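Local coordinates for protein beta-glucosidase (Chaetomella raphigera, PDB 6JXG) that probably hydrolyses terminal, non-reducing beta-D-glucosyl residues with release of beta-D-glucose, as a secreted family 3 glycoside hydrolase acting in cellulose degradation, at residues A195-S200 and L223-F228; G246-M251 and D282-R287; G333-T338 and I501-V506; S522-G527 and L577-F582; Y610-T615 and N669-D674. One frame throughout, in Å; residues are numbered along the deposited sequence.

Contact 1: residues A195-S200 and L223-F228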
# COMPACT_ATOMS: atom_id res chain seq x y z
N ALA A 195 -7.59 -13.29 6.15
CA ALA A 195 -7.75 -14.05 7.43
C ALA A 195 -8.06 -13.20 8.63
O ALA A 195 -8.75 -13.64 9.59
CB ALA A 195 -6.48 -14.88 7.67
N SER A 196 -7.51 -11.97 8.63
CA SER A 196 -7.60 -11.07 9.80
C SER A 196 -7.61 -9.60 9.38
O SER A 196 -7.18 -9.25 8.26
CB SER A 196 -6.46 -11.32 10.82
OG SER A 196 -5.22 -10.96 10.28
N ILE A 197 -8.13 -8.76 10.25
CA ILE A 197 -8.13 -7.32 10.03
C ILE A 197 -7.73 -6.71 11.34
O ILE A 197 -8.11 -7.21 12.40
CB ILE A 197 -9.56 -6.84 9.64
CG1 ILE A 197 -9.93 -7.32 8.21
CG2 ILE A 197 -9.66 -5.35 9.80
CD1 ILE A 197 -11.39 -7.17 7.91
N MET A 198 -6.90 -5.68 11.30
CA MET A 198 -6.43 -5.04 12.51
C MET A 198 -7.19 -3.72 12.70
O MET A 198 -7.28 -2.90 11.76
CB MET A 198 -4.94 -4.70 12.37
CG MET A 198 -4.28 -4.12 13.61
SD MET A 198 -2.59 -3.54 13.40
CE MET A 198 -1.78 -5.12 13.12
N CYS A 199 -7.71 -3.47 13.89
CA CYS A 199 -8.35 -2.20 14.16
C CYS A 199 -7.36 -1.12 14.59
O CYS A 199 -6.29 -1.45 15.14
CB CYS A 199 -9.48 -2.36 15.15
SG CYS A 199 -9.14 -3.25 16.67
N SER A 200 -7.72 0.15 14.37
CA SER A 200 -6.75 1.25 14.42
C SER A 200 -6.61 1.94 15.75
O SER A 200 -7.42 1.79 16.61
CB SER A 200 -7.06 2.28 13.33
OG SER A 200 -8.34 2.83 13.56
N LEU A 223 -20.29 -6.64 5.75
CA LEU A 223 -19.32 -7.27 4.91
C LEU A 223 -19.14 -8.81 5.21
O LEU A 223 -18.39 -9.47 4.50
CB LEU A 223 -18.02 -6.48 4.94
CG LEU A 223 -18.11 -5.00 4.47
CD1 LEU A 223 -16.77 -4.34 4.60
CD2 LEU A 223 -18.58 -4.98 3.01
N ASP A 224 -19.85 -9.35 6.22
CA ASP A 224 -19.87 -10.77 6.49
C ASP A 224 -18.48 -11.39 6.61
O ASP A 224 -18.24 -12.52 6.17
CB ASP A 224 -20.68 -11.44 5.40
CG ASP A 224 -21.23 -12.80 5.82
OD1 ASP A 224 -21.38 -13.63 4.90
OD2 ASP A 224 -21.40 -13.04 7.02
N PHE A 225 -17.60 -10.64 7.27
CA PHE A 225 -16.26 -11.07 7.45
C PHE A 225 -16.23 -12.31 8.37
O PHE A 225 -16.80 -12.29 9.50
CB PHE A 225 -15.49 -9.92 8.07
CG PHE A 225 -14.07 -10.25 8.47
CD1 PHE A 225 -13.14 -10.76 7.55
CD2 PHE A 225 -13.62 -9.98 9.77
CE1 PHE A 225 -11.80 -11.01 7.95
CE2 PHE A 225 -12.32 -10.31 10.15
CZ PHE A 225 -11.42 -10.79 9.24
N GLN A 226 -15.56 -13.36 7.92
CA GLN A 226 -15.51 -14.64 8.64
C GLN A 226 -14.25 -14.86 9.49
O GLN A 226 -14.27 -15.74 10.36
CB GLN A 226 -15.68 -15.81 7.68
CG GLN A 226 -16.97 -15.80 6.88
CD GLN A 226 -18.15 -16.02 7.78
OE1 GLN A 226 -18.18 -16.99 8.57
NE2 GLN A 226 -19.12 -15.11 7.73
N GLY A 227 -13.20 -14.04 9.30
CA GLY A 227 -12.03 -14.07 10.13
C GLY A 227 -12.12 -13.31 11.45
O GLY A 227 -13.22 -13.06 12.02
N PHE A 228 -10.97 -12.87 11.91
CA PHE A 228 -10.84 -12.35 13.22
C PHE A 228 -10.21 -10.95 13.16
O PHE A 228 -9.48 -10.63 12.23
CB PHE A 228 -10.08 -13.26 14.16
CG PHE A 228 -8.65 -13.34 13.90
CD1 PHE A 228 -7.74 -12.53 14.59
CD2 PHE A 228 -8.15 -14.32 13.00
CE1 PHE A 228 -6.40 -12.63 14.36
CE2 PHE A 228 -6.80 -14.44 12.79
CZ PHE A 228 -5.89 -13.63 13.49

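Contact 2: residues G246-M251 and D282-R287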
# COMPACT_ATOMS: atom_id res chain seq x y z
N GLY A 246 -16.58 -6.33 19.32
CA GLY A 246 -16.22 -7.33 18.36
C GLY A 246 -14.73 -7.56 18.12
O GLY A 246 -14.36 -8.15 17.12
N LEU A 247 -13.88 -7.09 19.01
CA LEU A 247 -12.48 -7.39 18.96
C LEU A 247 -12.34 -8.91 19.23
O LEU A 247 -13.12 -9.46 20.01
CB LEU A 247 -11.67 -6.62 19.94
CG LEU A 247 -10.16 -6.76 20.01
CD1 LEU A 247 -9.57 -6.24 18.69
CD2 LEU A 247 -9.54 -6.01 21.18
N ASP A 248 -11.36 -9.56 18.58
CA ASP A 248 -11.10 -11.00 18.80
C ASP A 248 -9.77 -11.32 19.42
O ASP A 248 -9.65 -12.32 20.15
CB ASP A 248 -11.25 -11.78 17.52
CG ASP A 248 -12.63 -11.59 16.89
OD1 ASP A 248 -13.65 -11.84 17.62
OD2 ASP A 248 -12.71 -11.20 15.70
N VAL A 249 -8.77 -10.50 19.16
CA VAL A 249 -7.45 -10.71 19.71
C VAL A 249 -6.82 -9.40 20.18
O VAL A 249 -6.77 -8.42 19.44
CB VAL A 249 -6.49 -11.31 18.66
CG1 VAL A 249 -5.11 -11.61 19.27
CG2 VAL A 249 -7.07 -12.59 18.07
N ALA A 250 -6.32 -9.42 21.42
CA ALA A 250 -5.70 -8.24 22.01
C ALA A 250 -4.20 -8.34 21.95
O ALA A 250 -3.63 -9.20 22.62
CB ALA A 250 -6.15 -8.05 23.46
N MET A 251 -3.58 -7.47 21.18
CA MET A 251 -2.14 -7.48 21.06
C MET A 251 -1.53 -6.15 21.55
O MET A 251 -2.08 -5.13 21.24
CB MET A 251 -1.76 -7.66 19.58
CG MET A 251 -1.91 -9.09 19.11
SD MET A 251 -0.62 -10.12 19.88
CE MET A 251 -1.56 -11.61 20.12
N ASP A 282 -16.50 -17.35 22.85
CA ASP A 282 -16.60 -18.50 21.99
C ASP A 282 -16.51 -18.05 20.54
O ASP A 282 -15.83 -18.71 19.74
CB ASP A 282 -17.91 -19.25 22.21
CG ASP A 282 -17.95 -20.00 23.56
OD1 ASP A 282 -16.92 -20.10 24.25
OD2 ASP A 282 -19.02 -20.56 23.91
N ASP A 283 -17.14 -16.93 20.21
CA ASP A 283 -17.16 -16.42 18.85
C ASP A 283 -15.74 -15.98 18.47
O ASP A 283 -15.27 -16.28 17.40
CB ASP A 283 -18.13 -15.27 18.71
CG ASP A 283 -18.21 -14.76 17.31
OD1 ASP A 283 -18.79 -15.45 16.47
OD2 ASP A 283 -17.63 -13.71 17.04
N MET A 284 -15.04 -15.35 19.39
CA MET A 284 -13.66 -14.88 19.14
C MET A 284 -12.75 -16.03 18.78
O MET A 284 -12.03 -16.00 17.81
CB MET A 284 -13.09 -14.25 20.40
CG MET A 284 -13.63 -12.94 20.85
SD MET A 284 -12.81 -12.57 22.46
CE MET A 284 -13.69 -11.23 23.13
N VAL A 285 -12.79 -17.08 19.58
CA VAL A 285 -11.99 -18.28 19.35
C VAL A 285 -12.34 -19.02 18.12
O VAL A 285 -11.45 -19.51 17.41
CB VAL A 285 -12.05 -19.20 20.58
CG1 VAL A 285 -11.17 -20.43 20.34
CG2 VAL A 285 -11.48 -18.46 21.78
N THR A 286 -13.65 -19.15 17.83
CA THR A 286 -14.08 -19.79 16.64
C THR A 286 -13.48 -19.10 15.41
O THR A 286 -13.02 -19.76 14.51
CB THR A 286 -15.61 -19.84 16.51
OG1 THR A 286 -16.21 -20.48 17.66
CG2 THR A 286 -16.00 -20.58 15.29
N ARG A 287 -13.46 -17.77 15.44
CA ARG A 287 -12.97 -16.99 14.32
C ARG A 287 -11.44 -17.16 14.12
O ARG A 287 -10.96 -17.38 13.01
CB ARG A 287 -13.31 -15.53 14.52
CG ARG A 287 -14.80 -15.19 14.33
CD ARG A 287 -15.14 -13.77 14.74
NE ARG A 287 -16.50 -13.44 14.36
CZ ARG A 287 -16.95 -13.17 13.13
NH1 ARG A 287 -16.12 -13.09 12.11
NH2 ARG A 287 -18.25 -12.96 12.95

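Contact 3: residues G333-T338 and I501-V506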
# COMPACT_ATOMS: atom_id res chain seq x y z
N GLY A 333 7.85 0.21 -11.29
CA GLY A 333 7.08 1.22 -10.61
C GLY A 333 7.68 2.61 -10.69
O GLY A 333 7.09 3.57 -10.15
N ILE A 334 8.89 2.72 -11.26
CA ILE A 334 9.46 4.03 -11.59
C ILE A 334 8.54 4.80 -12.52
O ILE A 334 8.04 4.24 -13.45
CB ILE A 334 10.86 3.88 -12.16
CG1 ILE A 334 11.82 3.31 -11.07
CG2 ILE A 334 11.35 5.22 -12.68
CD1 ILE A 334 13.25 3.08 -11.56
N VAL A 335 8.32 6.10 -12.28
CA VAL A 335 7.53 6.89 -13.15
C VAL A 335 8.42 7.96 -13.77
O VAL A 335 9.03 8.75 -13.06
CB VAL A 335 6.36 7.56 -12.38
CG1 VAL A 335 5.51 8.35 -13.36
CG2 VAL A 335 5.55 6.50 -11.67
N LEU A 336 8.51 7.98 -15.10
CA LEU A 336 9.18 9.08 -15.78
C LEU A 336 8.28 10.29 -15.90
O LEU A 336 7.22 10.20 -16.52
CB LEU A 336 9.68 8.59 -17.16
CG LEU A 336 10.54 9.51 -18.05
CD1 LEU A 336 11.87 9.86 -17.36
CD2 LEU A 336 10.79 8.94 -19.46
N LEU A 337 8.71 11.43 -15.31
CA LEU A 337 7.87 12.64 -15.31
C LEU A 337 8.14 13.65 -16.41
O LEU A 337 7.19 14.26 -16.94
CB LEU A 337 7.91 13.38 -13.94
CG LEU A 337 7.35 12.57 -12.74
CD1 LEU A 337 7.51 13.39 -11.43
CD2 LEU A 337 5.87 12.17 -12.90
N THR A 338 9.39 13.84 -16.75
CA THR A 338 9.78 14.73 -17.88
C THR A 338 10.95 14.08 -18.55
O THR A 338 11.71 13.38 -17.91
CB THR A 338 10.22 16.16 -17.43
OG1 THR A 338 11.36 16.08 -16.60
CG2 THR A 338 9.18 16.84 -16.61
N ILE A 501 13.16 14.20 -15.23
CA ILE A 501 12.86 13.96 -13.84
C ILE A 501 12.33 12.51 -13.74
O ILE A 501 11.33 12.15 -14.38
CB ILE A 501 11.83 14.96 -13.30
CG1 ILE A 501 12.35 16.38 -13.40
CG2 ILE A 501 11.54 14.68 -11.84
CD1 ILE A 501 11.32 17.36 -12.94
N VAL A 502 13.04 11.70 -12.96
CA VAL A 502 12.67 10.31 -12.72
C VAL A 502 12.12 10.16 -11.31
O VAL A 502 12.84 10.36 -10.36
CB VAL A 502 13.91 9.45 -12.86
CG1 VAL A 502 13.56 8.01 -12.60
CG2 VAL A 502 14.58 9.75 -14.23
N TRP A 503 10.81 9.88 -11.19
CA TRP A 503 10.16 9.66 -9.91
C TRP A 503 10.36 8.16 -9.58
O TRP A 503 9.57 7.28 -9.99
CB TRP A 503 8.70 10.05 -10.04
CG TRP A 503 7.97 10.10 -8.84
CD1 TRP A 503 7.14 9.12 -8.38
CD2 TRP A 503 7.89 11.20 -7.92
NE1 TRP A 503 6.60 9.52 -7.19
CE2 TRP A 503 7.02 10.80 -6.89
CE3 TRP A 503 8.48 12.45 -7.86
CZ2 TRP A 503 6.76 11.59 -5.81
CZ3 TRP A 503 8.23 13.24 -6.76
CH2 TRP A 503 7.38 12.82 -5.76
N ALA A 504 11.41 7.88 -8.84
CA ALA A 504 11.88 6.49 -8.69
C ALA A 504 11.24 5.79 -7.50
O ALA A 504 11.35 4.57 -7.37
CB ALA A 504 13.38 6.51 -8.50
N GLY A 505 10.60 6.57 -6.61
CA GLY A 505 9.89 6.05 -5.45
C GLY A 505 10.78 5.51 -4.36
O GLY A 505 11.91 5.96 -4.21
N VAL A 506 10.29 4.48 -3.64
CA VAL A 506 10.93 3.92 -2.47
C VAL A 506 10.74 2.41 -2.57
O VAL A 506 9.66 1.88 -2.38
CB VAL A 506 10.43 4.53 -1.14
CG1 VAL A 506 11.01 5.92 -0.97
CG2 VAL A 506 8.92 4.71 -1.15
O HOH W 1 7.77 5.56 -8.38

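Contact 4: residues S522-G527 and L577-F582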
# COMPACT_ATOMS: atom_id res chain seq x y z
N SER A 522 17.62 -0.39 -20.76
CA SER A 522 17.35 -1.80 -21.00
C SER A 522 15.86 -1.99 -21.07
O SER A 522 15.35 -2.84 -21.84
CB SER A 522 18.00 -2.74 -19.95
OG SER A 522 17.57 -2.44 -18.62
N VAL A 523 15.14 -1.20 -20.28
CA VAL A 523 13.69 -1.31 -20.29
C VAL A 523 13.15 0.11 -20.30
O VAL A 523 13.79 1.03 -19.75
CB VAL A 523 13.24 -2.02 -19.00
CG1 VAL A 523 11.75 -1.96 -18.83
CG2 VAL A 523 13.76 -3.46 -19.03
N SER A 524 12.03 0.28 -20.97
CA SER A 524 11.32 1.55 -20.96
C SER A 524 10.55 1.72 -19.63
O SER A 524 9.94 0.76 -19.15
CB SER A 524 10.39 1.56 -22.14
OG SER A 524 9.67 2.73 -22.15
N PRO A 525 10.54 2.94 -19.03
CA PRO A 525 9.80 3.06 -17.79
C PRO A 525 8.33 2.91 -18.09
O PRO A 525 7.85 3.34 -19.20
CB PRO A 525 10.13 4.46 -17.31
CG PRO A 525 10.52 5.21 -18.55
CD PRO A 525 11.25 4.18 -19.35
N SER A 526 7.61 2.26 -17.18
CA SER A 526 6.19 1.93 -17.41
C SER A 526 5.27 2.25 -16.20
O SER A 526 4.06 1.85 -16.17
CB SER A 526 6.05 0.45 -17.83
OG SER A 526 6.39 -0.39 -16.73
N GLY A 527 5.84 2.85 -15.15
CA GLY A 527 5.12 3.17 -13.97
C GLY A 527 4.21 4.35 -14.24
O GLY A 527 4.45 5.06 -15.18
N LEU A 577 5.39 8.95 -18.34
CA LEU A 577 5.96 8.89 -19.65
C LEU A 577 6.60 7.53 -19.93
O LEU A 577 6.74 6.70 -19.04
CB LEU A 577 7.01 10.00 -19.86
CG LEU A 577 6.46 11.39 -19.75
CD1 LEU A 577 7.66 12.32 -19.99
CD2 LEU A 577 5.34 11.83 -20.71
N SER A 578 6.97 7.32 -21.19
CA SER A 578 7.67 6.14 -21.64
C SER A 578 8.78 6.61 -22.58
O SER A 578 8.87 7.79 -22.86
CB SER A 578 6.65 5.29 -22.35
OG SER A 578 7.21 4.22 -23.02
N TYR A 579 9.64 5.71 -23.04
CA TYR A 579 10.64 6.05 -24.06
C TYR A 579 9.98 5.82 -25.41
O TYR A 579 10.62 6.09 -26.41
CB TYR A 579 11.86 5.15 -23.95
CG TYR A 579 12.72 5.40 -22.72
CD1 TYR A 579 12.70 6.63 -22.05
CD2 TYR A 579 13.50 4.41 -22.21
CE1 TYR A 579 13.50 6.87 -20.93
CE2 TYR A 579 14.29 4.64 -21.10
CZ TYR A 579 14.30 5.86 -20.46
OH TYR A 579 15.13 6.01 -19.37
N THR A 580 8.75 5.27 -25.45
CA THR A 580 7.91 5.35 -26.64
C THR A 580 6.60 6.09 -26.46
O THR A 580 6.39 6.76 -25.46
CB THR A 580 7.22 4.05 -27.10
OG1 THR A 580 7.12 3.01 -26.11
CG2 THR A 580 7.53 3.73 -28.39
N THR A 581 5.73 5.99 -27.48
CA THR A 581 4.39 6.58 -27.48
C THR A 581 3.39 5.52 -27.81
O THR A 581 3.69 4.54 -28.45
CB THR A 581 4.29 7.73 -28.54
OG1 THR A 581 4.64 7.25 -29.86
CG2 THR A 581 5.18 8.88 -28.18
N PHE A 582 2.15 5.72 -27.38
CA PHE A 582 1.07 4.82 -27.63
C PHE A 582 -0.15 5.56 -28.18
O PHE A 582 -0.43 6.72 -27.85
CB PHE A 582 0.71 4.15 -26.31
CG PHE A 582 1.82 3.40 -25.71
CD1 PHE A 582 2.04 2.09 -26.06
CD2 PHE A 582 2.64 4.00 -24.78
CE1 PHE A 582 3.10 1.37 -25.48
CE2 PHE A 582 3.70 3.32 -24.22
CZ PHE A 582 3.92 2.00 -24.56
O HOH W 2 6.76 2.19 -21.27
O HOH W 3 6.80 6.09 -16.46

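Contact 5: residues Y610-T615 and N669-D674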
# COMPACT_ATOMS: atom_id res chain seq x y z
N TYR A 610 -20.09 -8.31 -6.77
CA TYR A 610 -18.89 -8.72 -7.38
C TYR A 610 -19.13 -9.50 -8.66
O TYR A 610 -18.19 -9.91 -9.27
CB TYR A 610 -18.01 -9.53 -6.36
CG TYR A 610 -17.74 -8.72 -5.11
CD1 TYR A 610 -16.64 -7.92 -5.02
CD2 TYR A 610 -18.64 -8.71 -4.04
CE1 TYR A 610 -16.40 -7.15 -3.90
CE2 TYR A 610 -18.43 -7.92 -2.96
CZ TYR A 610 -17.28 -7.16 -2.89
OH TYR A 610 -17.07 -6.38 -1.80
N ASP A 611 -20.36 -9.67 -9.14
CA ASP A 611 -20.53 -10.27 -10.46
C ASP A 611 -19.95 -9.32 -11.55
O ASP A 611 -20.15 -8.11 -11.47
CB ASP A 611 -22.03 -10.39 -10.82
CG ASP A 611 -22.82 -11.39 -9.93
OD1 ASP A 611 -22.22 -12.33 -9.43
OD2 ASP A 611 -24.05 -11.18 -9.79
N ILE A 612 -19.34 -9.87 -12.60
CA ILE A 612 -18.93 -9.09 -13.73
C ILE A 612 -20.17 -8.79 -14.58
O ILE A 612 -20.85 -9.71 -15.00
CB ILE A 612 -17.88 -9.81 -14.51
CG1 ILE A 612 -16.63 -10.01 -13.64
CG2 ILE A 612 -17.57 -9.06 -15.80
CD1 ILE A 612 -15.94 -8.70 -13.29
N VAL A 613 -20.54 -7.53 -14.73
CA VAL A 613 -21.75 -7.16 -15.49
C VAL A 613 -21.44 -6.55 -16.85
O VAL A 613 -22.32 -6.48 -17.69
CB VAL A 613 -22.70 -6.26 -14.67
CG1 VAL A 613 -23.15 -7.03 -13.41
CG2 VAL A 613 -22.04 -4.97 -14.23
N ALA A 614 -20.20 -6.11 -17.08
CA ALA A 614 -19.89 -5.42 -18.34
C ALA A 614 -18.42 -5.50 -18.62
O ALA A 614 -17.62 -5.72 -17.73
CB ALA A 614 -20.29 -3.96 -18.25
N THR A 615 -18.04 -5.34 -19.89
CA THR A 615 -16.66 -5.36 -20.25
C THR A 615 -16.41 -4.27 -21.29
O THR A 615 -17.24 -4.08 -22.19
CB THR A 615 -16.33 -6.71 -20.89
OG1 THR A 615 -16.39 -7.71 -19.90
CG2 THR A 615 -14.91 -6.75 -21.41
N ASN A 669 -12.81 -5.51 -17.08
CA ASN A 669 -14.05 -6.16 -16.59
C ASN A 669 -14.63 -5.44 -15.38
O ASN A 669 -13.93 -5.19 -14.37
CB ASN A 669 -13.73 -7.61 -16.27
CG ASN A 669 -13.30 -8.37 -17.50
OD1 ASN A 669 -13.99 -8.34 -18.54
ND2 ASN A 669 -12.15 -9.03 -17.41
N LEU A 670 -15.89 -5.05 -15.50
CA LEU A 670 -16.56 -4.23 -14.53
C LEU A 670 -17.49 -5.06 -13.65
O LEU A 670 -18.34 -5.85 -14.14
CB LEU A 670 -17.37 -3.10 -15.19
CG LEU A 670 -16.54 -2.08 -15.93
CD1 LEU A 670 -17.45 -1.27 -16.88
CD2 LEU A 670 -15.88 -1.15 -14.92
N ARG A 671 -17.28 -4.92 -12.35
CA ARG A 671 -18.18 -5.54 -11.38
C ARG A 671 -19.42 -4.66 -11.24
O ARG A 671 -19.37 -3.46 -11.46
CB ARG A 671 -17.47 -5.64 -10.01
CG ARG A 671 -16.26 -6.56 -9.97
CD ARG A 671 -15.47 -6.34 -8.71
NE ARG A 671 -14.96 -4.95 -8.64
CZ ARG A 671 -14.21 -4.53 -7.64
NH1 ARG A 671 -13.84 -5.37 -6.66
NH2 ARG A 671 -13.87 -3.28 -7.59
N ARG A 672 -20.52 -5.22 -10.79
CA ARG A 672 -21.67 -4.40 -10.50
C ARG A 672 -21.33 -3.26 -9.57
O ARG A 672 -21.80 -2.14 -9.74
CB ARG A 672 -22.81 -5.30 -9.89
CG ARG A 672 -24.04 -4.52 -9.47
CD ARG A 672 -25.39 -5.32 -9.42
NE ARG A 672 -25.15 -6.72 -9.57
CZ ARG A 672 -25.51 -7.54 -10.53
NH1 ARG A 672 -26.32 -7.25 -11.52
NH2 ARG A 672 -25.05 -8.75 -10.43
N LYS A 673 -20.52 -3.54 -8.53
CA LYS A 673 -20.09 -2.52 -7.57
C LYS A 673 -19.37 -1.35 -8.24
O LYS A 673 -19.46 -0.24 -7.78
CB LYS A 673 -19.16 -3.13 -6.49
CG LYS A 673 -19.04 -2.23 -5.30
CD LYS A 673 -18.17 -2.89 -4.18
CE LYS A 673 -18.15 -2.07 -2.92
NZ LYS A 673 -17.32 -2.64 -1.82
N ASP A 674 -18.67 -1.63 -9.32
CA ASP A 674 -17.87 -0.60 -9.99
C ASP A 674 -18.77 0.45 -10.65
O ASP A 674 -18.30 1.57 -10.94
CB ASP A 674 -16.97 -1.26 -11.03
CG ASP A 674 -15.87 -2.09 -10.40
OD1 ASP A 674 -15.39 -1.60 -9.36
OD2 ASP A 674 -15.54 -3.21 -10.93

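Contact 1: residues A195-S200 and L223-F228
Ile197 and Phe225 carry the apolar half of this contact, the methyl of one set squarely over the ring of the other. Ile197 CD1 lies 3.7 Å from the centroid of the Phe225 ring and 6° off its normal, a CH-pi contact over the ring centre. The opposite face of the same ring is covered by the backbone N of Gly227, and Ser196 CA meets its edge, 3.9 Å from Phe225 CZ. Phe225 is thus held on both faces and at the rim. The second ring is met differently. Phe228 has CG between its backbone N and carbonyl carbon (chi1 72°), a torsion that turns the ring against Ser196 CB, which sits 3.7 Å from the centroid but 16° off the normal, displaced toward Phe228 CZ. Ser196 OG is engaged by Ala152 O on the adjoining strand.

The backbones pair through one parallel bridge, Ser196 with Phe228. Ile197 N donates to Phe228 O at 3.0 Å, in the carbonyl plane, whereas the bond from Phe228 N to Ala195 O is weak at 3.3 Å. Gly227 CA approaches Ala195 O at 3.4 Å, and a beta carbon on Gly227 would collide with that oxygen.

The pair is a beta-alpha-beta step of the TIM-barrel-type N-terminal domain: strand 196-199, helix 214-222, then strand 228-231 alongside the first. Strand 151-157 flanks Ser196, Ile190 of helix 184-191 backs both Ile197 and Phe225, and helix 278-294 (Arg287, Ile288, Ser291) packs on the Phe228 side chain.

Contact 2: residues G246-M251 and D282-R287
In the TIM-barrel-type N-terminal domain, the loop that leaves helix 239-245 through a Schellman motif at Gly246 rests Asp248 on helix 278-294, against Met284 and Arg287. No hydrogen bond joins the two segments. Asp248 OD1 lies 3.4 Å from Met284 CA, and Met284 CG is equally near that oxygen. The Met284 chain, extended beyond CG, runs on past the backbone of Leu247, bringing CE to 3.6 Å from Leu247 O. Arg287 CD approaches both carboxylate oxygens, nearest Asp248 OD2 at 3.7 Å. Although the carboxylate and guanidinium planes are only 11° apart, the oxygen stands well out of the guanidinium plane, so no N-H points at it; Arg287 NH1 instead binds Phe225 O and Gly227 O. The buried carboxylate finds its partners in Lys220 and Val229 N at OD2 and Arg280 at OD1. An alanine in place of Asp248 would probably leave Lys220 and Val229 N without this acceptor and open a gap beside Met284. Asp283 OD2 is 4.4 Å from Asp248 OD1, a pairing of like charges that Arg280, bridging to both, probably offsets. Within the helix, Arg287 NE also meets Asp283 OD2 at 2.9 Å, in the guanidinium plane.

Contact 3: residues G333-T338 and I501-V506
Val335 and Trp503 form the tight centre of this antiparallel pairing: Val335 N reaches Trp503 O at 2.9 Å with an N-H...O angle of 177°, and Trp503 N returns to Val335 O at 2.8 Å. Beside this pair Ile334 CG2 meets Val502 CG1 at 3.6 Å, with Leu515 of helix 511-519 against both. Leu337 CD1 meets Trp503 CB at 3.8 Å; CG of Trp503 is anti to its backbone N (chi1 -170°), leading the indole on to Tyr531 OH, which bonds NE1. This is the edge of the six-stranded sheet in the alpha/beta sandwich of the C-terminal domain, where strand 335-339 runs antiparallel to strand 498-503 and the other strands are parallel to the latter. A classic beta bulge, Leu337 and Thr338 both opposite Ile501, shifts the register. At the bulge the pairing is looser: partly exposed Thr338 receives Ile501 N on its O at 3.2 Å, from 40° above the carbonyl plane. At the Gly333 end a water lies 2.7 Å from Gly333 O and 3.0 Å from Trp503 O, where direct backbone pairing has given out.

Contact 4: residues S522-G527 and L577-F582
Ser578 OG hands its proton to a water at 2.7 Å, and the same water donates to Pro525 O at 2.6 Å, so the hydroxyl reaches the facing loop through solvent. Ser524 OG also comes within 3.0 Å of Ser578 OG; it stands anti to the backbone N of Ser524 (chi1 179°), which directs it at the facing loop. Ser578 OG in turn accepts a hydrogen bond from Thr580 N at 3.1 Å, closing an ST turn. The two segments are loops of the family 3 C-terminal domain: 522-527 comes after helix 511-519, whereas the loop 577-582 leads into strand 582-591.

The apolar part is a CH-pi contact between Pro525 and Tyr579. Pro525 CD sits 3.5 Å from the centroid of the Tyr579 ring and 9° off its normal, over the middle of the face, and the two side chains cross at about a right angle. The ring is fixed at its far end as well, because Tyr579 OH bonds Ile518 O, near the C-terminal end of helix 511-519. Leu336 of strand 335-339 touches both Pro525 and Tyr579, joining this loop pair to the sheet edge, while Thr581 ties onward to Ser623. A second water bridges the backbones further along, donating one proton to Gly527 O at 2.9 Å and the other to Leu577 O at 2.7 Å.

Contact 5: residues Y610-T615 and N669-D674
Arg672 starts with CG anti to its backbone N (chi1 176°) and then folds sharply at chi3 (10°), which swings the guanidinium back to Asp611. There Arg672 NH2 and Asp611 OD2 make a salt bridge of 2.7 Å. The oxygen lies at the edge of the guanidinium, near its plane, yet the carboxylate itself is turned 82° to it. Val613 CG1 covers one face of the same guanidinium, 3.7 Å from Arg672 NH1.

Arg671, also bent at chi3, grips Asp674 side-on, NE to OD2 and NH2 to OD1, each at 2.9 Å, while Arg671 N adds a second bond to OD2. Its NH1, bonded to Asp188, comes to the edge of the Tyr610 ring, 4.1 Å from CD1; Tyr610 OH binds Gly604 O. A leucine at Arg671 would probably cost Asp674 its charged partner and leave Asp188 without this mate.

The backbones pair antiparallel through a classic beta bulge: Val613 N donates to Leu670 O at 2.8 Å, and Ala614 N reaches the same oxygen weakly at 3.5 Å. Beyond it Thr615 OG1 donates to Asn669 OD1 at 2.8 Å.

Strand 663-671 is an outer strand of the three-stranded sheet of the fibronectin type III-like region, next to strand 612-622, with strand 582-591 beyond. Leu670 packs on strand 628-637, and helix 184-191 of the N-terminal domain receives Tyr610, Arg671 and Lys673, the last by a cation-pi contact with Trp184.

How the contacts relate
The contacts follow one another along the chain and fall into two touching pairs and a fifth. Contacts 1 and 2, with centres about 10 Å apart, share the N-terminal TIM-barrel-type domain; Phe228 links them, its ring lying against Val249 and its CA near Asp248 OD2. Contacts 3 and 4, with centres about 11 Å apart, belong to the C-terminal sandwich, where Leu336 O meets Leu577 N. Centres of contacts 1 and 3 are about 35 Å apart, on opposite sides of the chain's centre. Contact 5, in the fibronectin-like region, approaches contact 1 to about 5 Å between nearest atoms: helix 184-191 packs on both, joining the last domain to the first.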